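PDB 3QAT: malonyl CoA-acyl carrier protein transacylase, which transfers the malonyl group from malonyl-CoA to the acyl carrier protein, probably to supply extender units for fatty acid biosynthesis. Local coordinates for residues I19-V24 with D49-G54; A181-V186 with A197-V202; P213-M218 with Q255-R260; K227-V232 with S244-I249. All coordinates share one frame; numbering follows the deposited sequence. Where two conformers were deposited one is given.

In the fold
The four contacts are separate, none touching another, within one acyltransferase domain. Contact 1 lies in the large subdomain, contact 2 on the small ferredoxin-like subdomain, and their centres are about 31 Å apart. Contacts 3 and 4 share helix 246-258, contact 4 at its start and contact 3 near its end, and their nearest atoms are about 6 Å apart. Contact 3 is the one beside the probable active site: V257 lies near, without touching, the putative nucleophile elbow of G96, S98 and G100. Strand 196-200 of contact 2 leads on to helix 212-224 of contact 3. Contacts 2 and 4 lie on opposite sides of the chain's centre, their centres about 37 Å apart.

Contact 1 (I19-V24 with D49-G54); sequences IGMGKV and DIIFEG
The loop that leads into helix 23-28 is pressed by G20 and M21 onto the last turn of helix 47-53, where I51 and F52 receive it. The tight part surrounds these two residues. The I51 carbonyl accepts the N-H of G20, the only hydrogen bond between the two segments, with G20 N 2.9 Å from I51 O and the donor in the carbonyl plane. I51 CG2 touches both the backbone and the side chain of M21, 3.4 Å from M21 O and 3.6 Å from M21 CG. M21 has its CG between backbone N and carbonyl carbon (chi1 64°), and beyond it the extended chain crosses I51 at about a right angle; M21 also touches A68 and V72 of helix 62-82.

The ring of F52 is held just as closely. M21 O meets it at the edge, in plane, 3.4 Å from F52 CE1. Over one face comes K23, whose chain bends at chi2 (66°) and lays CD 3.7 Å from the ring centroid in a CH-pi contact, close to the normal. The ring of F36 also meets F52, at a steep tilt.

The solvent side is looser. Exposed I19 sets CG2 by F52 O and CG1 by G54 CA, contacts made doubtful by its second conformer, and the CB of exposed E53 points away.

K23 N bonds to G20 O at 3.1 Å, closing a type II beta turn, G20-K23, with glycine G22 at its third position. The turn leads into helix 23-28, within the alpha/beta hydrolase-like large subdomain of the malonyltransferase fold.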
# COMPACT_ATOMS: atom_id res chain seq x y z
N ILE A 19 3.56 -6.73 -14.91
CA ILE A 19 4.45 -6.37 -16.04
C ILE A 19 3.67 -5.51 -17.02
O ILE A 19 2.52 -5.84 -17.38
CB ILE A 19 4.93 -7.61 -16.82
CG1 ILE A 19 5.94 -8.40 -16.00
CG2 ILE A 19 5.52 -7.21 -18.21
CD1 ILE A 19 6.20 -9.83 -16.61
N GLY A 20 4.31 -4.43 -17.47
CA GLY A 20 3.72 -3.50 -18.43
C GLY A 20 2.87 -2.40 -17.82
O GLY A 20 2.39 -1.50 -18.54
N MET A 21 2.67 -2.44 -16.50
CA MET A 21 1.90 -1.38 -15.87
C MET A 21 2.51 -0.00 -16.19
O MET A 21 3.74 0.17 -16.20
CB MET A 21 1.81 -1.62 -14.35
CG MET A 21 3.13 -1.56 -13.62
SD MET A 21 2.83 -1.91 -11.86
CE MET A 21 4.48 -1.66 -11.19
N GLY A 22 1.64 0.94 -16.49
CA GLY A 22 2.06 2.30 -16.79
C GLY A 22 2.59 2.55 -18.21
O GLY A 22 2.71 3.70 -18.58
N LYS A 23 2.88 1.50 -18.99
CA LYS A 23 3.58 1.69 -20.28
C LYS A 23 2.68 2.45 -21.26
O LYS A 23 3.12 3.44 -21.86
CB LYS A 23 4.03 0.35 -20.89
CG LYS A 23 4.71 0.46 -22.28
CD LYS A 23 6.03 1.19 -22.19
CE LYS A 23 6.60 1.54 -23.55
NZ LYS A 23 7.92 2.20 -23.41
N VAL A 24 1.44 2.00 -21.39
CA VAL A 24 0.49 2.69 -22.29
C VAL A 24 0.28 4.16 -21.89
O VAL A 24 0.27 5.06 -22.76
CB VAL A 24 -0.85 1.94 -22.39
CG1 VAL A 24 -1.91 2.78 -23.15
CG2 VAL A 24 -0.61 0.58 -23.06
N ASP A 49 12.54 -0.35 -17.09
CA ASP A 49 12.66 -1.54 -17.95
C ASP A 49 12.08 -2.79 -17.26
O ASP A 49 11.46 -3.62 -17.91
CB ASP A 49 14.11 -1.79 -18.36
CG ASP A 49 14.59 -0.84 -19.46
OD1 ASP A 49 13.76 -0.31 -20.23
OD2 ASP A 49 15.82 -0.68 -19.58
N ILE A 50 12.31 -2.91 -15.96
CA ILE A 50 11.75 -4.01 -15.17
C ILE A 50 10.22 -3.86 -15.07
O ILE A 50 9.47 -4.83 -15.23
CB ILE A 50 12.39 -4.05 -13.77
CG1 ILE A 50 13.88 -4.37 -13.87
CG2 ILE A 50 11.65 -5.03 -12.83
CD1 ILE A 50 14.66 -4.04 -12.55
N ILE A 51 9.75 -2.63 -14.82
CA ILE A 51 8.32 -2.37 -14.82
C ILE A 51 7.64 -2.80 -16.12
O ILE A 51 6.62 -3.48 -16.09
CB ILE A 51 8.02 -0.89 -14.52
CG1 ILE A 51 8.69 -0.49 -13.19
CG2 ILE A 51 6.51 -0.63 -14.49
CD1 ILE A 51 8.44 1.00 -12.78
N PHE A 52 8.23 -2.41 -17.25
CA PHE A 52 7.54 -2.60 -18.54
C PHE A 52 7.74 -3.99 -19.15
O PHE A 52 6.86 -4.45 -19.90
CB PHE A 52 7.96 -1.54 -19.55
CG PHE A 52 7.69 -0.10 -19.12
CD1 PHE A 52 6.63 0.22 -18.24
CD2 PHE A 52 8.46 0.93 -19.64
CE1 PHE A 52 6.39 1.55 -17.86
CE2 PHE A 52 8.23 2.25 -19.28
CZ PHE A 52 7.19 2.58 -18.39
N GLU A 53 8.83 -4.67 -18.82
CA GLU A 53 9.17 -5.95 -19.47
C GLU A 53 9.48 -7.10 -18.52
O GLU A 53 9.69 -8.25 -18.97
CB GLU A 53 10.35 -5.74 -20.40
CG GLU A 53 10.09 -4.81 -21.56
CD GLU A 53 11.27 -4.74 -22.52
OE1 GLU A 53 11.64 -5.78 -23.10
OE2 GLU A 53 11.83 -3.64 -22.69
N GLY A 54 9.49 -6.83 -17.21
CA GLY A 54 9.77 -7.90 -16.25
C GLY A 54 11.25 -8.26 -16.18
O GLY A 54 12.11 -7.45 -16.53

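Contact 2 (A181-V186 with A197-V202); sequences AVETAV and AVLLPV
V186 lays its two methyls over the flat peptide groups of strand 196-200: CG1 stands above the A197-V198 peptide, 3.5 Å from A197 O, and CG2 above the V198-L199 peptide, 4.1 Å from L199 N. At their edges these peptides belong to the sheet, for V198 pairs through its backbone with A140 of strand 136-142. This is the second helix of a ferredoxin-like small subdomain packing on the strand that follows it, an edge strand in the order 4-1-3-2. Helix 181-186 and strand 197-200 run nearly antiparallel, at 163°, with their axes 8.4 Å apart.

No hydrogen bond joins the two segments; the contact consists of methyls packing on side chains and on peptide faces. A197 CB completes the contact with V186, 4.0 Å from its CG1, at one end. V182 and V186 both also touch A139 of strand 136-142, so the valines lie between the helix and the sheet. L199 rises from the strand with CG anti to its backbone N (chi1 -171°), and its branches part, one to V182 and the other to the aliphatic part of exposed E183: L199 CD1 touches V182 CG1 at 3.7 Å, while L199 CD2 rests 3.9 Å from E183 CG.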
# COMPACT_ATOMS: atom_id res chain seq x y z
N ALA A 181 5.69 -20.89 13.57
CA ALA A 181 4.45 -20.40 14.18
C ALA A 181 3.40 -20.08 13.11
O ALA A 181 2.22 -20.41 13.27
CB ALA A 181 4.71 -19.18 15.05
N VAL A 182 3.82 -19.44 12.02
CA VAL A 182 2.87 -19.10 10.95
C VAL A 182 2.33 -20.36 10.25
O VAL A 182 1.11 -20.47 9.96
CB VAL A 182 3.49 -18.09 9.93
CG1 VAL A 182 2.53 -17.82 8.74
CG2 VAL A 182 3.85 -16.76 10.62
N GLU A 183 3.21 -21.33 10.02
CA GLU A 183 2.80 -22.61 9.46
C GLU A 183 1.74 -23.30 10.34
O GLU A 183 0.74 -23.82 9.83
CB GLU A 183 4.03 -23.52 9.27
CG GLU A 183 3.70 -24.81 8.52
CD GLU A 183 4.86 -25.80 8.51
OE1 GLU A 183 5.96 -25.48 9.03
OE2 GLU A 183 4.66 -26.93 7.99
N THR A 184 1.98 -23.28 11.65
CA THR A 184 1.04 -23.90 12.60
C THR A 184 -0.27 -23.14 12.59
O THR A 184 -1.33 -23.74 12.63
CB THR A 184 1.63 -24.00 14.01
OG1 THR A 184 2.89 -24.68 13.94
CG2 THR A 184 0.68 -24.76 14.94
N ALA A 185 -0.19 -21.81 12.53
CA ALA A 185 -1.38 -20.98 12.48
C ALA A 185 -2.26 -21.30 11.29
O ALA A 185 -3.49 -21.28 11.40
CB ALA A 185 -0.98 -19.49 12.48
N VAL A 186 -1.64 -21.58 10.13
CA VAL A 186 -2.39 -22.02 8.95
C VAL A 186 -3.16 -23.33 9.23
O VAL A 186 -4.35 -23.44 8.90
CB VAL A 186 -1.49 -22.11 7.67
CG1 VAL A 186 -2.22 -22.79 6.52
CG2 VAL A 186 -1.07 -20.71 7.22
N ALA A 197 -6.83 -20.76 3.71
CA ALA A 197 -5.69 -20.53 4.60
C ALA A 197 -4.44 -20.96 3.85
O ALA A 197 -4.17 -22.15 3.71
CB ALA A 197 -5.85 -21.30 5.91
N VAL A 198 -3.72 -19.98 3.32
CA VAL A 198 -2.61 -20.31 2.41
C VAL A 198 -1.30 -19.76 2.96
O VAL A 198 -1.17 -18.55 3.19
CB VAL A 198 -2.86 -19.73 1.00
CG1 VAL A 198 -1.63 -19.96 0.11
CG2 VAL A 198 -4.10 -20.36 0.34
N LEU A 199 -0.34 -20.65 3.16
CA LEU A 199 1.02 -20.27 3.59
C LEU A 199 1.83 -19.65 2.46
O LEU A 199 1.80 -20.12 1.32
CB LEU A 199 1.74 -21.51 4.16
CG LEU A 199 3.09 -21.30 4.86
CD1 LEU A 199 2.97 -20.42 6.12
CD2 LEU A 199 3.66 -22.69 5.20
N LEU A 200 2.52 -18.56 2.79
CA LEU A 200 3.55 -17.96 1.92
C LEU A 200 4.90 -18.17 2.63
O LEU A 200 5.39 -17.30 3.35
CB LEU A 200 3.25 -16.48 1.66
CG LEU A 200 1.89 -16.36 0.96
CD1 LEU A 200 1.08 -15.18 1.43
CD2 LEU A 200 2.07 -16.46 -0.58
N PRO A 201 5.51 -19.33 2.40
CA PRO A 201 6.62 -19.77 3.27
C PRO A 201 7.96 -19.02 3.12
O PRO A 201 8.78 -19.05 4.05
CB PRO A 201 6.79 -21.25 2.91
CG PRO A 201 6.29 -21.34 1.48
CD PRO A 201 5.10 -20.39 1.45
N VAL A 202 8.17 -18.36 1.97
CA VAL A 202 9.41 -17.59 1.73
C VAL A 202 9.19 -16.08 1.82
O VAL A 202 10.12 -15.30 1.60
CB VAL A 202 10.07 -17.93 0.32
CG1 VAL A 202 9.96 -19.39 0.01
CG2 VAL A 202 9.44 -17.12 -0.80

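Contact 3 (P213-M218 with Q255-R260); sequences PAANAM and QQVTGR
V257 points from helix 246-258 toward helix 212-224, where A214, A215 and M218 form the surface that receives it. A valine meets alanines here, so the two backbones come close, with the CA atoms of A215 and V257 5.5 Å apart. The valine's two branches diverge. CG1, anti to the backbone N (chi1 170°), enters between the alanines: it lies 3.6 Å from A215 N and 4.0 Å from A214 CB. The methyl of A215 meets the same branch, with A215 CB 4.0 Å from V257 CG1. V257 CG2 takes the other direction, towards M218, and stands 4.2 Å from M218 CG.

M218 starts towards the partner helix, but the folded chain leads the end of the side chain away, so its CG is the part that meets the valine; M218 also touches Y102 and R123. On the other flank T258 turns a methyl inward, with T258 CG2 4.3 Å from A215 CB.

The preceding residue, Q256, looks another way: it bonds through OE1 to R123 and through its backbone O to H207, and NE2 makes a weak bond to S98. This agrees with the serine-histidine pair of the family, whose histidine bonds to a backbone carbonyl. No hydrogen bond crosses between the two segments; apolar side-chain carbons meet each other and the backbone of A215. The contact therefore rests on close apolar fit, with the polar side of the helix turned to the probable active site.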
# COMPACT_ATOMS: atom_id res chain seq x y z
N PRO A 213 14.35 -4.02 12.29
CA PRO A 213 15.50 -3.37 11.62
C PRO A 213 15.08 -2.45 10.45
O PRO A 213 15.71 -1.41 10.20
CB PRO A 213 16.33 -4.55 11.11
CG PRO A 213 15.98 -5.69 12.05
CD PRO A 213 14.50 -5.49 12.30
N ALA A 214 14.01 -2.81 9.76
CA ALA A 214 13.52 -1.98 8.67
C ALA A 214 12.83 -0.71 9.20
O ALA A 214 12.90 0.35 8.56
CB ALA A 214 12.57 -2.77 7.76
N ALA A 215 12.14 -0.82 10.34
CA ALA A 215 11.57 0.36 10.98
C ALA A 215 12.66 1.37 11.36
O ALA A 215 12.52 2.57 11.11
CB ALA A 215 10.74 -0.03 12.22
N ASN A 216 13.74 0.87 11.95
CA ASN A 216 14.87 1.73 12.31
C ASN A 216 15.47 2.42 11.08
O ASN A 216 15.79 3.62 11.13
CB ASN A 216 15.94 0.92 13.03
CG ASN A 216 15.45 0.33 14.34
OD1 ASN A 216 14.44 0.77 14.90
ND2 ASN A 216 16.17 -0.67 14.85
N ALA A 217 15.62 1.67 9.98
CA ALA A 217 16.11 2.24 8.72
C ALA A 217 15.19 3.36 8.20
O ALA A 217 15.66 4.41 7.73
CB ALA A 217 16.33 1.15 7.64
N MET A 218 13.88 3.15 8.32
CA MET A 218 12.94 4.18 7.86
C MET A 218 12.94 5.41 8.76
O MET A 218 12.78 6.54 8.27
CB MET A 218 11.51 3.64 7.72
CG MET A 218 11.32 2.65 6.55
SD MET A 218 12.03 3.21 4.99
CE MET A 218 11.17 4.75 4.66
N GLN A 255 6.07 3.30 12.71
CA GLN A 255 5.24 2.33 13.43
C GLN A 255 4.57 1.34 12.47
O GLN A 255 4.40 0.15 12.79
CB GLN A 255 4.16 3.06 14.22
CG GLN A 255 4.69 3.90 15.38
CD GLN A 255 3.59 4.77 15.97
OE1 GLN A 255 2.47 4.32 16.20
NE2 GLN A 255 3.91 6.04 16.22
N GLN A 256 4.20 1.85 11.29
CA GLN A 256 3.52 1.04 10.28
C GLN A 256 4.33 -0.20 9.87
O GLN A 256 3.76 -1.28 9.61
CB GLN A 256 3.22 1.95 9.07
CG GLN A 256 2.17 1.42 8.11
CD GLN A 256 2.72 0.46 7.11
OE1 GLN A 256 3.94 0.23 7.04
NE2 GLN A 256 1.83 -0.16 6.34
N VAL A 257 5.64 -0.06 9.83
CA VAL A 257 6.50 -1.15 9.34
C VAL A 257 6.33 -2.44 10.14
O VAL A 257 6.35 -3.52 9.56
CB VAL A 257 7.98 -0.67 9.35
CG1 VAL A 257 8.96 -1.81 9.09
CG2 VAL A 257 8.15 0.47 8.31
N THR A 258 6.16 -2.32 11.46
CA THR A 258 6.02 -3.49 12.32
C THR A 258 4.59 -3.78 12.75
O THR A 258 4.35 -4.78 13.44
CB THR A 258 6.86 -3.35 13.61
OG1 THR A 258 6.54 -2.11 14.25
CG2 THR A 258 8.32 -3.40 13.26
N GLY A 259 3.65 -2.92 12.35
CA GLY A 259 2.28 -3.00 12.85
C GLY A 259 1.27 -3.38 11.78
O GLY A 259 1.60 -3.45 10.59
N ARG A 260 0.04 -3.58 12.25
CA ARG A 260 -1.09 -4.02 11.42
C ARG A 260 -1.58 -2.94 10.46
O ARG A 260 -1.77 -1.78 10.85
CB ARG A 260 -2.24 -4.49 12.32
CG ARG A 260 -3.59 -4.70 11.63
CD ARG A 260 -4.63 -5.25 12.63
NE ARG A 260 -4.84 -4.34 13.74
CZ ARG A 260 -5.99 -3.72 14.02
NH1 ARG A 260 -7.08 -3.91 13.27
NH2 ARG A 260 -6.05 -2.90 15.07

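Contact 4 (K227-V232 with S244-I249); sequences KTAPIV and SDPERI
The start of helix 246-258 is packed under the irregular chain 227-232 that follows helix 212-224, with P246, in the helix's first turn, as the centre of the contact. Its ring is met by A229 and K227. P246 CG lies 3.8 Å from A229 N, P246 CD is 3.9 Å from A229 CB, and P246 CB meets K227. The lysine has its CG between backbone N and carbonyl carbon (chi1 67°), which sends the chain obliquely across the proline and brings K227 CE 3.7 Å from P246 O.

Just before the helix, S244 O receives the alanine: A229 CB comes within 3.2 Å of S244 O, a close approach without a hydrogen bond. P230 reaches the buried side, where it meets I249 tip to tip, P230 CD lying 3.7 Å from I249 CD1, and the proline also packs on A108 and T110. D245 is the N-cap of the helix; a weak bond from E247 N to its OD1 is doubtful, since the side chain has a second conformer.

A water bridges P230 O and S244 OG. It donates to P230 O at 2.8 Å and is hydrogen-bonded to S244 OG at 2.7 Å. No direct hydrogen bond joins the segments, so apart from this bridge the joint is made by proline rings, the methyls of A229 and I249 and the aliphatic part of a lysine, whose ammonium would probably polarise the CE methylene and make its approach to P246 O favourable.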
# COMPACT_ATOMS: atom_id res chain seq x y z
N LYS A 227 10.08 17.57 4.16
CA LYS A 227 8.67 17.21 4.24
C LYS A 227 7.81 18.44 4.54
O LYS A 227 8.26 19.41 5.18
CB LYS A 227 8.43 16.10 5.27
CG LYS A 227 8.69 16.49 6.71
CD LYS A 227 8.74 15.27 7.60
CE LYS A 227 8.87 15.68 9.07
NZ LYS A 227 10.19 16.38 9.38
N THR A 228 6.58 18.36 4.05
CA THR A 228 5.56 19.37 4.27
C THR A 228 4.25 18.69 4.68
O THR A 228 4.00 17.55 4.28
CB THR A 228 5.28 20.20 2.99
OG1 THR A 228 6.50 20.38 2.24
CG2 THR A 228 4.72 21.56 3.37
N ALA A 229 3.41 19.39 5.44
CA ALA A 229 2.08 18.87 5.78
C ALA A 229 1.33 18.55 4.49
O ALA A 229 1.35 19.34 3.53
CB ALA A 229 1.28 19.92 6.62
N PRO A 230 0.66 17.38 4.43
CA PRO A 230 -0.10 17.08 3.21
C PRO A 230 -1.26 18.05 3.00
O PRO A 230 -1.84 18.55 3.98
CB PRO A 230 -0.64 15.66 3.47
CG PRO A 230 -0.76 15.59 4.97
CD PRO A 230 0.47 16.36 5.48
N ILE A 231 -1.60 18.32 1.74
CA ILE A 231 -2.63 19.32 1.41
C ILE A 231 -4.06 18.85 1.74
O ILE A 231 -4.98 19.68 1.92
CB ILE A 231 -2.54 19.77 -0.06
CG1 ILE A 231 -2.84 18.57 -0.98
CG2 ILE A 231 -1.20 20.46 -0.34
CD1 ILE A 231 -3.25 18.92 -2.34
N VAL A 232 -4.23 17.53 1.81
CA VAL A 232 -5.45 16.91 2.38
C VAL A 232 -4.97 15.80 3.32
O VAL A 232 -3.86 15.31 3.13
CB VAL A 232 -6.45 16.39 1.31
CG1 VAL A 232 -6.80 17.49 0.32
CG2 VAL A 232 -5.93 15.17 0.58
N SER A 244 -2.40 15.20 9.47
CA SER A 244 -1.77 16.25 8.67
C SER A 244 -0.48 16.82 9.26
O SER A 244 0.13 17.69 8.65
CB SER A 244 -2.75 17.41 8.43
OG SER A 244 -3.98 16.94 7.89
N ASP A 245 -0.04 16.32 10.41
CA ASP A 245 1.18 16.84 11.07
C ASP A 245 2.36 16.04 10.55
O ASP A 245 2.44 14.85 10.80
CB ASP A 245 1.05 16.70 12.59
CG ASP A 245 2.32 17.07 13.35
OD1 ASP A 245 3.35 17.34 12.71
OD2 ASP A 245 2.29 17.10 14.61
N PRO A 246 3.29 16.69 9.81
CA PRO A 246 4.37 15.87 9.22
C PRO A 246 5.25 15.11 10.22
O PRO A 246 5.71 14.00 9.89
CB PRO A 246 5.20 16.88 8.40
CG PRO A 246 4.76 18.17 8.77
CD PRO A 246 3.36 18.09 9.36
N GLU A 247 5.49 15.66 11.40
CA GLU A 247 6.27 14.97 12.42
C GLU A 247 5.55 13.71 12.92
O GLU A 247 6.17 12.64 13.10
CB GLU A 247 6.58 15.89 13.61
CG GLU A 247 7.58 16.99 13.29
CD GLU A 247 7.83 17.92 14.47
OE1 GLU A 247 7.36 17.63 15.60
OE2 GLU A 247 8.49 18.96 14.26
N ARG A 248 4.26 13.84 13.17
CA ARG A 248 3.48 12.68 13.59
C ARG A 248 3.38 11.65 12.46
O ARG A 248 3.49 10.46 12.70
CB ARG A 248 2.07 13.06 14.02
CG ARG A 248 1.29 11.85 14.48
CD ARG A 248 0.10 12.25 15.30
NE ARG A 248 -0.95 11.25 15.19
CZ ARG A 248 -1.03 10.15 15.94
NH1 ARG A 248 -0.11 9.88 16.87
NH2 ARG A 248 -2.04 9.32 15.77
N ILE A 249 3.17 12.13 11.24
CA ILE A 249 3.11 11.23 10.06
C ILE A 249 4.41 10.41 9.94
O ILE A 249 4.34 9.21 9.70
CB ILE A 249 2.80 12.00 8.78
CG1 ILE A 249 1.32 12.43 8.80
CG2 ILE A 249 3.12 11.17 7.52
CD1 ILE A 249 0.95 13.50 7.77
O HOH W 1 -4.23 18.09 5.41